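Local coordinates for protein LD10117p (Drosophila melanogaster, PDB 5HJQ) that acts as a GTPase-activating protein for Rab35 in synaptic vesicle protein recycling and binds phosphoinositides through its TBC domain, at residues Asp96-Leu101 with Tyr294-Ile299; Glu103-Ile108 with Leu287-Asp292; Ala306-Asn311 with His352-Ile357. One frame throughout, in Å; residues are numbered along the deposited sequence.

Interaction 1 (Asp96-Leu101 with Tyr294-Ile299); sequences DVKNIL and YFHEGI. With I3P (D-myo-inositol-1,4,5-triphosphate), chain B.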
loop_
_atom_site.group_PDB
_atom_site.type_symbol
_atom_site.label_atom_id
_atom_site.label_comp_id
_atom_site.label_asym_id
_atom_site.label_seq_id
_atom_site.Cartn_x
_atom_site.Cartn_y
_atom_site.Cartn_z
ATOM N N ASP A 96 -11.922 9.872 15.602
ATOM C CA ASP A 96 -12.099 11.183 14.996
ATOM C C ASP A 96 -11.049 11.420 13.918
ATOM O O ASP A 96 -11.371 11.854 12.815
ATOM C CB ASP A 96 -12.030 12.283 16.057
ATOM C CG ASP A 96 -13.362 12.513 16.743
ATOM O OD1 ASP A 96 -14.410 12.218 16.129
ATOM O OD2 ASP A 96 -13.360 12.990 17.898
ATOM N N VAL A 97 -9.797 11.115 14.239
ATOM C CA VAL A 97 -8.714 11.235 13.270
ATOM C C VAL A 97 -8.933 10.277 12.102
ATOM O O VAL A 97 -8.810 10.668 10.937
ATOM C CB VAL A 97 -7.342 10.957 13.916
ATOM C CG1 VAL A 97 -6.271 10.783 12.851
ATOM C CG2 VAL A 97 -6.969 12.081 14.874
ATOM N N LYS A 98 -9.270 9.029 12.425
ATOM C CA LYS A 98 -9.543 8.011 11.414
ATOM C C LYS A 98 -10.603 8.484 10.429
ATOM O O LYS A 98 -10.452 8.324 9.219
ATOM C CB LYS A 98 -9.991 6.699 12.067
ATOM C CG LYS A 98 -10.391 5.622 11.065
ATOM C CD LYS A 98 -10.759 4.310 11.750
ATOM C CE LYS A 98 -12.068 4.422 12.512
ATOM N NZ LYS A 98 -12.488 3.104 13.067
ATOM N N ASN A 99 -11.667 9.081 10.956
ATOM C CA ASN A 99 -12.772 9.541 10.124
ATOM C C ASN A 99 -12.427 10.788 9.322
ATOM O O ASN A 99 -12.896 10.954 8.200
ATOM C CB ASN A 99 -14.012 9.793 10.983
ATOM C CG ASN A 99 -14.771 8.513 11.294
ATOM O OD1 ASN A 99 -15.539 8.021 10.468
ATOM N ND2 ASN A 99 -14.556 7.967 12.486
ATOM N N ILE A 100 -11.603 11.660 9.893
ATOM C CA ILE A 100 -11.143 12.842 9.172
ATOM C C ILE A 100 -10.308 12.419 7.972
ATOM O O ILE A 100 -10.483 12.932 6.865
ATOM C CB ILE A 100 -10.317 13.776 10.076
ATOM C CG1 ILE A 100 -11.228 14.476 11.085
ATOM C CG2 ILE A 100 -9.562 14.806 9.246
ATOM C CD1 ILE A 100 -10.495 15.038 12.268
ATOM N N LEU A 101 -9.408 11.469 8.199
ATOM C CA LEU A 101 -8.554 10.948 7.141
ATOM C C LEU A 101 -9.373 10.307 6.022
ATOM O O LEU A 101 -9.019 10.411 4.847
ATOM C CB LEU A 101 -7.565 9.935 7.711
ATOM C CG LEU A 101 -6.492 10.511 8.637
ATOM C CD1 LEU A 101 -5.858 9.406 9.456
ATOM C CD2 LEU A 101 -5.431 11.274 7.845
ATOM N N TYR A 294 -4.238 4.326 5.429
ATOM C CA TYR A 294 -3.385 3.165 5.673
ATOM C C TYR A 294 -2.348 3.415 6.765
ATOM O O TYR A 294 -2.134 2.562 7.629
ATOM C CB TYR A 294 -2.691 2.755 4.371
ATOM C CG TYR A 294 -1.540 1.780 4.525
ATOM C CD1 TYR A 294 -1.773 0.425 4.729
ATOM C CD2 TYR A 294 -0.220 2.214 4.442
ATOM C CE1 TYR A 294 -0.730 -0.467 4.861
ATOM C CE2 TYR A 294 0.833 1.326 4.575
ATOM C CZ TYR A 294 0.565 -0.019 4.778
ATOM O OH TYR A 294 1.590 -0.928 4.912
ATOM N N PHE A 295 -1.718 4.589 6.733
ATOM C CA PHE A 295 -0.690 4.939 7.714
ATOM C C PHE A 295 -1.274 5.125 9.113
ATOM O O PHE A 295 -0.535 5.281 10.087
ATOM C CB PHE A 295 0.051 6.216 7.298
ATOM C CG PHE A 295 0.939 6.041 6.099
ATOM C CD1 PHE A 295 1.614 4.851 5.893
ATOM C CD2 PHE A 295 1.093 7.063 5.176
ATOM C CE1 PHE A 295 2.432 4.682 4.792
ATOM C CE2 PHE A 295 1.909 6.898 4.069
ATOM C CZ PHE A 295 2.575 5.703 3.877
ATOM N N HIS A 296 -2.600 5.110 9.208
ATOM C CA HIS A 296 -3.283 5.281 10.485
ATOM C C HIS A 296 -3.927 3.977 10.952
ATOM O O HIS A 296 -3.815 3.603 12.120
ATOM C CB HIS A 296 -4.342 6.379 10.372
ATOM C CG HIS A 296 -5.000 6.727 11.673
ATOM N ND1 HIS A 296 -4.288 7.112 12.786
ATOM C CD2 HIS A 296 -6.304 6.754 12.030
ATOM C CE1 HIS A 296 -5.126 7.354 13.780
ATOM N NE2 HIS A 296 -6.356 7.145 13.346
ATOM N N GLU A 297 -4.596 3.290 10.031
ATOM C CA GLU A 297 -5.353 2.087 10.362
ATOM C C GLU A 297 -4.540 0.814 10.171
ATOM O O GLU A 297 -4.596 -0.095 10.998
ATOM C CB GLU A 297 -6.624 2.013 9.517
ATOM C CG GLU A 297 -7.473 3.272 9.560
ATOM C CD GLU A 297 -8.813 3.087 8.877
ATOM O OE1 GLU A 297 -9.492 2.075 9.164
ATOM O OE2 GLU A 297 -9.186 3.954 8.056
ATOM N N GLY A 298 -3.793 0.743 9.076
ATOM C CA GLY A 298 -2.994 -0.433 8.792
ATOM C C GLY A 298 -3.425 -1.147 7.529
ATOM O O GLY A 298 -4.097 -0.566 6.679
ATOM N N ILE A 299 -3.061 -2.423 7.422
ATOM C CA ILE A 299 -3.210 -3.183 6.183
ATOM C C ILE A 299 -4.667 -3.519 5.847
ATOM O O ILE A 299 -4.981 -3.902 4.720
ATOM C CB ILE A 299 -2.394 -4.498 6.248
ATOM C CG1 ILE A 299 -2.204 -5.104 4.851
ATOM C CG2 ILE A 299 -3.046 -5.490 7.201
ATOM C CD1 ILE A 299 -1.476 -6.430 4.853
HETATM C C1 I3P B . -16.337 -3.015 12.160
HETATM C C2 I3P B . -16.594 -3.165 13.650
HETATM C C3 I3P B . -15.308 -3.393 14.445
HETATM C C4 I3P B . -14.021 -2.777 13.895
HETATM C C5 I3P B . -14.048 -2.082 12.538
HETATM C C6 I3P B . -15.446 -1.829 11.958
HETATM O O1 I3P B . -17.548 -2.790 11.414
HETATM O O2 I3P B . -17.205 -1.999 14.118
HETATM O O3 I3P B . -15.503 -2.891 15.765
HETATM O O4 I3P B . -13.043 -3.833 13.828
HETATM O O5 I3P B . -13.381 -0.848 12.658
HETATM O O6 I3P B . -15.351 -1.567 10.561
HETATM P P1 I3P B . -18.955 -3.412 11.878
HETATM O O11 I3P B . -19.449 -2.695 13.084
HETATM O O12 I3P B . -19.958 -3.226 10.761
HETATM O O13 I3P B . -18.811 -4.917 12.171
HETATM P P4 I3P B . -11.795 -3.769 14.837
HETATM O O41 I3P B . -11.982 -2.613 15.790
HETATM O O42 I3P B . -10.510 -3.571 14.031
HETATM O O43 I3P B . -11.706 -5.094 15.633
HETATM P P5 I3P B . -12.709 -0.203 11.389
HETATM O O51 I3P B . -11.784 0.878 11.814
HETATM O O52 I3P B . -11.925 -1.253 10.643
HETATM O O53 I3P B . -13.758 0.378 10.479
#

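Interaction 2 (Glu103-Ile108 with Leu287-Asp292); sequences ENSWPI and LVRIMD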
loop_
_atom_site.group_PDB
_atom_site.type_symbol
_atom_site.label_atom_id
_atom_site.label_comp_id
_atom_site.label_asym_id
_atom_site.label_seq_id
_atom_site.Cartn_x
_atom_site.Cartn_y
_atom_site.Cartn_z
ATOM N N GLU A 103 -12.507 11.126 5.137
ATOM C CA GLU A 103 -13.405 12.051 4.444
ATOM C C GLU A 103 -12.726 13.295 3.871
ATOM O O GLU A 103 -13.212 13.867 2.889
ATOM C CB GLU A 103 -14.535 12.478 5.378
ATOM C CG GLU A 103 -15.128 11.338 6.181
ATOM C CD GLU A 103 -16.644 11.291 6.101
ATOM O OE1 GLU A 103 -17.195 11.813 5.108
ATOM O OE2 GLU A 103 -17.283 10.715 7.012
ATOM N N ASN A 104 -11.610 13.706 4.463
ATOM C CA ASN A 104 -10.882 14.862 3.952
ATOM C C ASN A 104 -9.990 14.491 2.772
ATOM O O ASN A 104 -8.969 13.818 2.933
ATOM C CB ASN A 104 -10.047 15.514 5.054
ATOM C CG ASN A 104 -10.881 16.369 5.991
ATOM O OD1 ASN A 104 -10.833 17.604 5.942
ATOM N ND2 ASN A 104 -11.652 15.718 6.851
ATOM N N SER A 105 -10.384 14.943 1.586
ATOM C CA SER A 105 -9.631 14.670 0.371
ATOM C C SER A 105 -8.680 15.816 0.038
ATOM O O SER A 105 -8.888 16.542 -0.936
ATOM C CB SER A 105 -10.584 14.420 -0.798
ATOM O OG SER A 105 -9.871 14.115 -1.982
ATOM N N TRP A 106 -7.643 15.974 0.858
ATOM C CA TRP A 106 -6.612 16.974 0.609
ATOM C C TRP A 106 -6.014 16.777 -0.777
ATOM O O TRP A 106 -5.726 15.648 -1.173
ATOM C CB TRP A 106 -5.510 16.899 1.666
ATOM C CG TRP A 106 -5.986 17.140 3.064
ATOM C CD1 TRP A 106 -6.349 18.334 3.610
ATOM C CD2 TRP A 106 -6.132 16.162 4.101
ATOM N NE1 TRP A 106 -6.718 18.162 4.922
ATOM C CE2 TRP A 106 -6.595 16.837 5.247
ATOM C CE3 TRP A 106 -5.914 14.784 4.172
ATOM C CZ2 TRP A 106 -6.845 16.180 6.449
ATOM C CZ3 TRP A 106 -6.168 14.132 5.367
ATOM C CH2 TRP A 106 -6.628 14.831 6.489
ATOM N N PRO A 107 -5.838 17.877 -1.525
ATOM C CA PRO A 107 -5.304 17.814 -2.889
ATOM C C PRO A 107 -3.909 17.198 -2.930
ATOM O O PRO A 107 -3.257 17.065 -1.896
ATOM C CB PRO A 107 -5.269 19.284 -3.322
ATOM C CG PRO A 107 -6.279 19.958 -2.455
ATOM C CD PRO A 107 -6.203 19.251 -1.139
ATOM N N ILE A 108 -3.461 16.832 -4.126
ATOM C CA ILE A 108 -2.180 16.163 -4.306
ATOM C C ILE A 108 -0.994 17.083 -3.989
ATOM O O ILE A 108 0.104 16.613 -3.686
ATOM C CB ILE A 108 -2.059 15.617 -5.753
ATOM C CG1 ILE A 108 -0.862 14.674 -5.892
ATOM C CG2 ILE A 108 -1.994 16.756 -6.759
ATOM C CD1 ILE A 108 -0.933 13.480 -4.982
ATOM N N LEU A 287 -3.826 6.106 -4.834
ATOM C CA LEU A 287 -2.866 5.571 -3.871
ATOM C C LEU A 287 -2.634 6.500 -2.689
ATOM O O LEU A 287 -2.562 6.054 -1.543
ATOM C CB LEU A 287 -1.522 5.301 -4.550
ATOM C CG LEU A 287 -1.293 3.984 -5.280
ATOM C CD1 LEU A 287 0.115 3.957 -5.848
ATOM C CD2 LEU A 287 -1.517 2.826 -4.330
ATOM N N VAL A 288 -2.501 7.790 -2.979
ATOM C CA VAL A 288 -2.198 8.786 -1.958
ATOM C C VAL A 288 -3.283 8.846 -0.885
ATOM O O VAL A 288 -2.987 8.774 0.309
ATOM C CB VAL A 288 -2.016 10.181 -2.582
ATOM C CG1 VAL A 288 -1.911 11.236 -1.500
ATOM C CG2 VAL A 288 -0.784 10.200 -3.474
ATOM N N ARG A 289 -4.534 8.972 -1.313
ATOM C CA ARG A 289 -5.656 8.970 -0.382
ATOM C C ARG A 289 -5.705 7.665 0.412
ATOM O O ARG A 289 -6.023 7.667 1.602
ATOM C CB ARG A 289 -6.974 9.182 -1.126
ATOM C CG ARG A 289 -7.132 10.564 -1.729
ATOM C CD ARG A 289 -7.295 11.623 -0.650
ATOM N NE ARG A 289 -8.517 11.445 0.130
ATOM C CZ ARG A 289 -8.540 11.046 1.398
ATOM N NH1 ARG A 289 -7.407 10.786 2.034
ATOM N NH2 ARG A 289 -9.695 10.913 2.035
ATOM N N ILE A 290 -5.381 6.555 -0.248
ATOM C CA ILE A 290 -5.325 5.258 0.418
ATOM C C ILE A 290 -4.230 5.240 1.481
ATOM O O ILE A 290 -4.438 4.755 2.593
ATOM C CB ILE A 290 -5.084 4.111 -0.588
ATOM C CG1 ILE A 290 -6.293 3.937 -1.506
ATOM C CG2 ILE A 290 -4.803 2.805 0.137
ATOM C CD1 ILE A 290 -6.118 2.851 -2.543
ATOM N N MET A 291 -3.063 5.775 1.136
ATOM C CA MET A 291 -1.957 5.859 2.087
ATOM C C MET A 291 -2.311 6.687 3.318
ATOM O O MET A 291 -1.877 6.363 4.426
ATOM C CB MET A 291 -0.715 6.439 1.410
ATOM C CG MET A 291 -0.018 5.466 0.459
ATOM S SD MET A 291 0.384 3.873 1.215
ATOM C CE MET A 291 -0.773 2.805 0.367
ATOM N N ASP A 292 -3.098 7.744 3.120
ATOM C CA ASP A 292 -3.566 8.587 4.223
ATOM C C ASP A 292 -4.208 7.771 5.338
ATOM O O ASP A 292 -3.871 7.931 6.512
ATOM C CB ASP A 292 -4.571 9.632 3.725
ATOM C CG ASP A 292 -3.918 10.739 2.920
ATOM O OD1 ASP A 292 -2.699 10.963 3.085
ATOM O OD2 ASP A 292 -4.630 11.390 2.123
#

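Interaction 3 (Ala306-Asn311 with His352-Ile357); sequences ALVILN and HAAFSI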
loop_
_atom_site.group_PDB
_atom_site.type_symbol
_atom_site.label_atom_id
_atom_site.label_comp_id
_atom_site.label_asym_id
_atom_site.label_seq_id
_atom_site.Cartn_x
_atom_site.Cartn_y
_atom_site.Cartn_z
ATOM N N ALA A 306 -9.126 -3.848 -1.984
ATOM C CA ALA A 306 -9.040 -5.044 -2.812
ATOM C C ALA A 306 -10.435 -5.571 -3.143
ATOM O O ALA A 306 -10.717 -5.932 -4.286
ATOM C CB ALA A 306 -8.213 -6.111 -2.112
ATOM N N LEU A 307 -11.302 -5.605 -2.135
ATOM C CA LEU A 307 -12.689 -6.023 -2.314
ATOM C C LEU A 307 -13.421 -5.120 -3.300
ATOM O O LEU A 307 -14.115 -5.598 -4.201
ATOM C CB LEU A 307 -13.425 -6.029 -0.973
ATOM C CG LEU A 307 -12.854 -6.923 0.127
ATOM C CD1 LEU A 307 -13.695 -6.816 1.388
ATOM C CD2 LEU A 307 -12.770 -8.375 -0.351
ATOM N N VAL A 308 -13.255 -3.811 -3.114
ATOM C CA VAL A 308 -13.908 -2.805 -3.948
ATOM C C VAL A 308 -13.518 -2.954 -5.409
ATOM O O VAL A 308 -14.373 -2.941 -6.293
ATOM C CB VAL A 308 -13.563 -1.373 -3.476
ATOM C CG1 VAL A 308 -14.133 -0.339 -4.434
ATOM C CG2 VAL A 308 -14.093 -1.146 -2.088
ATOM N N ILE A 309 -12.219 -3.095 -5.653
ATOM C CA ILE A 309 -11.709 -3.300 -7.004
ATOM C C ILE A 309 -12.355 -4.524 -7.652
ATOM O O ILE A 309 -12.766 -4.479 -8.812
ATOM C CB ILE A 309 -10.177 -3.468 -7.008
ATOM C CG1 ILE A 309 -9.493 -2.161 -6.598
ATOM C CG2 ILE A 309 -9.689 -3.920 -8.377
ATOM C CD1 ILE A 309 -7.982 -2.227 -6.648
ATOM N N LEU A 310 -12.456 -5.608 -6.886
ATOM C CA LEU A 310 -13.049 -6.849 -7.379
ATOM C C LEU A 310 -14.524 -6.679 -7.741
ATOM O O LEU A 310 -14.981 -7.202 -8.757
ATOM C CB LEU A 310 -12.889 -7.964 -6.343
ATOM C CG LEU A 310 -11.488 -8.571 -6.268
ATOM C CD1 LEU A 310 -11.346 -9.454 -5.045
ATOM C CD2 LEU A 310 -11.192 -9.359 -7.532
ATOM N N ASN A 311 -15.265 -5.952 -6.908
ATOM C CA ASN A 311 -16.658 -5.639 -7.213
ATOM C C ASN A 311 -16.778 -4.746 -8.440
ATOM O O ASN A 311 -17.599 -5.000 -9.321
ATOM C CB ASN A 311 -17.341 -4.969 -6.020
ATOM C CG ASN A 311 -17.406 -5.868 -4.809
ATOM O OD1 ASN A 311 -17.190 -7.072 -4.911
ATOM N ND2 ASN A 311 -17.718 -5.292 -3.655
ATOM N N HIS A 352 -15.110 5.559 -0.471
ATOM C CA HIS A 352 -16.448 5.500 0.108
ATOM C C HIS A 352 -16.930 4.052 0.202
ATOM O O HIS A 352 -17.465 3.622 1.227
ATOM C CB HIS A 352 -17.437 6.329 -0.714
ATOM C CG HIS A 352 -18.768 6.503 -0.050
ATOM N ND1 HIS A 352 -19.013 7.509 0.861
ATOM C CD2 HIS A 352 -19.913 5.794 -0.144
ATOM C CE1 HIS A 352 -20.260 7.418 1.289
ATOM N NE2 HIS A 352 -20.829 6.381 0.694
ATOM N N ALA A 353 -16.725 3.305 -0.877
ATOM C CA ALA A 353 -17.140 1.906 -0.940
ATOM C C ALA A 353 -16.419 1.053 0.098
ATOM O O ALA A 353 -17.046 0.280 0.821
ATOM C CB ALA A 353 -16.899 1.351 -2.334
ATOM N N ALA A 354 -15.102 1.222 0.179
ATOM C CA ALA A 354 -14.255 0.397 1.037
ATOM C C ALA A 354 -14.675 0.426 2.499
ATOM O O ALA A 354 -14.671 -0.605 3.175
ATOM C CB ALA A 354 -12.803 0.835 0.905
ATOM N N PHE A 355 -15.045 1.605 2.982
ATOM C CA PHE A 355 -15.378 1.763 4.389
ATOM C C PHE A 355 -16.868 1.559 4.650
ATOM O O PHE A 355 -17.317 1.606 5.793
ATOM C CB PHE A 355 -14.919 3.137 4.885
ATOM C CG PHE A 355 -13.430 3.312 4.857
ATOM C CD1 PHE A 355 -12.620 2.576 5.704
ATOM C CD2 PHE A 355 -12.836 4.194 3.971
ATOM C CE1 PHE A 355 -11.245 2.728 5.682
ATOM C CE2 PHE A 355 -11.462 4.348 3.941
ATOM C CZ PHE A 355 -10.666 3.616 4.800
ATOM N N SER A 356 -17.626 1.323 3.586
ATOM C CA SER A 356 -19.024 0.928 3.720
ATOM C C SER A 356 -19.118 -0.538 4.136
ATOM O O SER A 356 -20.124 -0.978 4.692
ATOM C CB SER A 356 -19.779 1.151 2.410
ATOM O OG SER A 356 -19.777 2.519 2.044
ATOM N N ILE A 357 -18.049 -1.282 3.865
ATOM C CA ILE A 357 -18.010 -2.726 4.088
ATOM C C ILE A 357 -17.958 -3.094 5.571
ATOM O O ILE A 357 -17.034 -2.709 6.289
ATOM C CB ILE A 357 -16.804 -3.354 3.367
ATOM C CG1 ILE A 357 -16.966 -3.200 1.851
ATOM C CG2 ILE A 357 -16.658 -4.821 3.740
ATOM C CD1 ILE A 357 -15.746 -3.610 1.053
#

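Interaction 1 (Asp96-Leu101 with Tyr294-Ile299)
Val97 lays its CG1 methyl over one face of the His296 imidazole. This is a CH-pi contact, with CG1 3.9 Å from the centroid of the His296 ring and 21° off the ring normal. Lys98 reaches the same ring at its rim: its CB lies in the ring plane, 3.7 Å from His296 CD2. Leu101 crosses the histidine side chain at about a right angle, its CD1 3.5 Å from His296 CB. The ring nitrogens are bonded outside the two segments, ND1 to Gln123 and NE2 to the carbonyl of Lys94 at the start of helix 94-103, which should fix the rotation of the ring.

The Lys98 and Glu297 side chains also cross at about a right angle, with Lys98 CD 3.6 Å from Glu297 OE1. A bend at chi3 (70°) then carries the ammonium to the inositol trisphosphate, where Lys98 NZ donates a hydrogen bond of 2.6 Å to phosphate oxygen O51. Lys98 NZ stays 5.0 Å from Glu297 OE1, too far for a salt bridge. Glu297 OE1 pairs instead with Arg102, which also binds the ligand. The carboxylate thus probably offsets part of the pocket's positive charge, while the Lys98 ammonium is spent on the phosphate.

Interaction 2 (Glu103-Ile108 with Leu287-Asp292)
The loop that follows helix 94-103 runs across helix 284-297, and Arg289 of that helix packs against the loop backbone. Its guanidinium lies flat there: Asn104 O sits 3.1 Å above the plane, over its centre. Arg289 NH2 is also 3.1 Å from Asn104 O, but the angle is too poor for a hydrogen bond. NH2 instead bonds the carbonyl of Leu101, near the end of helix 94-103. NH1 forms a salt bridge with Asp292 one turn on, 2.8 Å to OD2, using the anti lone pair of that oxygen. Bends at chi2 (-69°) and chi3 (-64°) curl the arginine back to reach it. Arg289 NE is buried beside Ser105, 3.4 Å from its CA, and has no polar partner.

Helix 284-297 belongs to the all-helical Rab-GAP TBC domain, and Arg113 of helix 113-122 gives Asp292 OD2 a second salt bridge; Asp292 OD1 is hydrogen-bonded to Trp117 NE1. A leucine in place of Arg289 would probably leave the Leu101 carbonyl without this donor and Asp292 with one cation fewer.

The Trp106 indole turns its edge to Asp292, CE3 4.2 Å from OD2, with ring and carboxylate planes 84° apart; its NE1 is bonded to the Arg80 carbonyl. Farther along the loop, Ile108 CD1 meets Val288 CG2 at 3.6 Å, the two side chains crossing at about a right angle.

Interaction 3 (Ala306-Asn311 with His352-Ile357)
Val308 stands with CG2 over one face of the peptide group that joins Ala353 to Ala354, the flat group of this contact; no aromatic ring meets the other segment. The methyl lies almost straight above the amide nitrogen, 3.4 Å from CG2 to Ala354 N. It is also 3.5 Å from Ala354 CA, closer than carbon pairs usually come. The small side chains of Ala353 and Ala354 are consistent with so close an approach. Val308 CG2 is 3.8 Å from Ala353 CB, and Val308 CG1 is 3.9 Å from the same methyl. With CG1 anti to the backbone N (chi1 174°) and CG2 anti to the carbonyl carbon, both branches of Val308 touch Ala353 CB. Val308 CA lies 5.9 Å from Ala354 CA.

Farther along the chain, Ile357 makes the next contact. The Ile357 and Leu307 side chains cross obliquely, Ile357 CD1 3.8 Å from Leu307 CD1, and Leu307 CB touches the same methyl. All of this is apolar packing, with no hydrogen bond between the segments. Within its own segment, Ser356 OG donates to His352 O at 2.7 Å, tying the serine to its own helix.

Arg304, which binds the inositol trisphosphate, is hydrogen-bonded through NH1 to the carbonyls of Ala354 and Ile357, linking this end of helix 347-356 to the pocket. Leu307 and Ile357 both also pack on His250 of helix 233-250, and Phe355 turns to helix 284-297. The end of helix 347-356 and the residue that follows it thus meet helices 284-297, 300-317 and 233-250.

Overall arrangement
From the N terminus, helix 94-103 comes first of the parts joined here, and the loop 103-108 follows it. Both meet helix 284-297 much later in the chain. Interaction 1 closes the longer loop, and interaction 2 closes a shorter one within it. The two touch directly, with Ile100 and Leu101 packing on Trp106. Interaction 3 follows in series, joining helix 300-317, the next along the chain, to helix 347-356 after about 40 residues. None of the loops cross. Interactions 1 and 3 touch where Phe355 packs on Glu297, near the ligand. Helix 94-103 and its following loop are thus tied to helix 284-297, and helix 347-356 to helix 300-317.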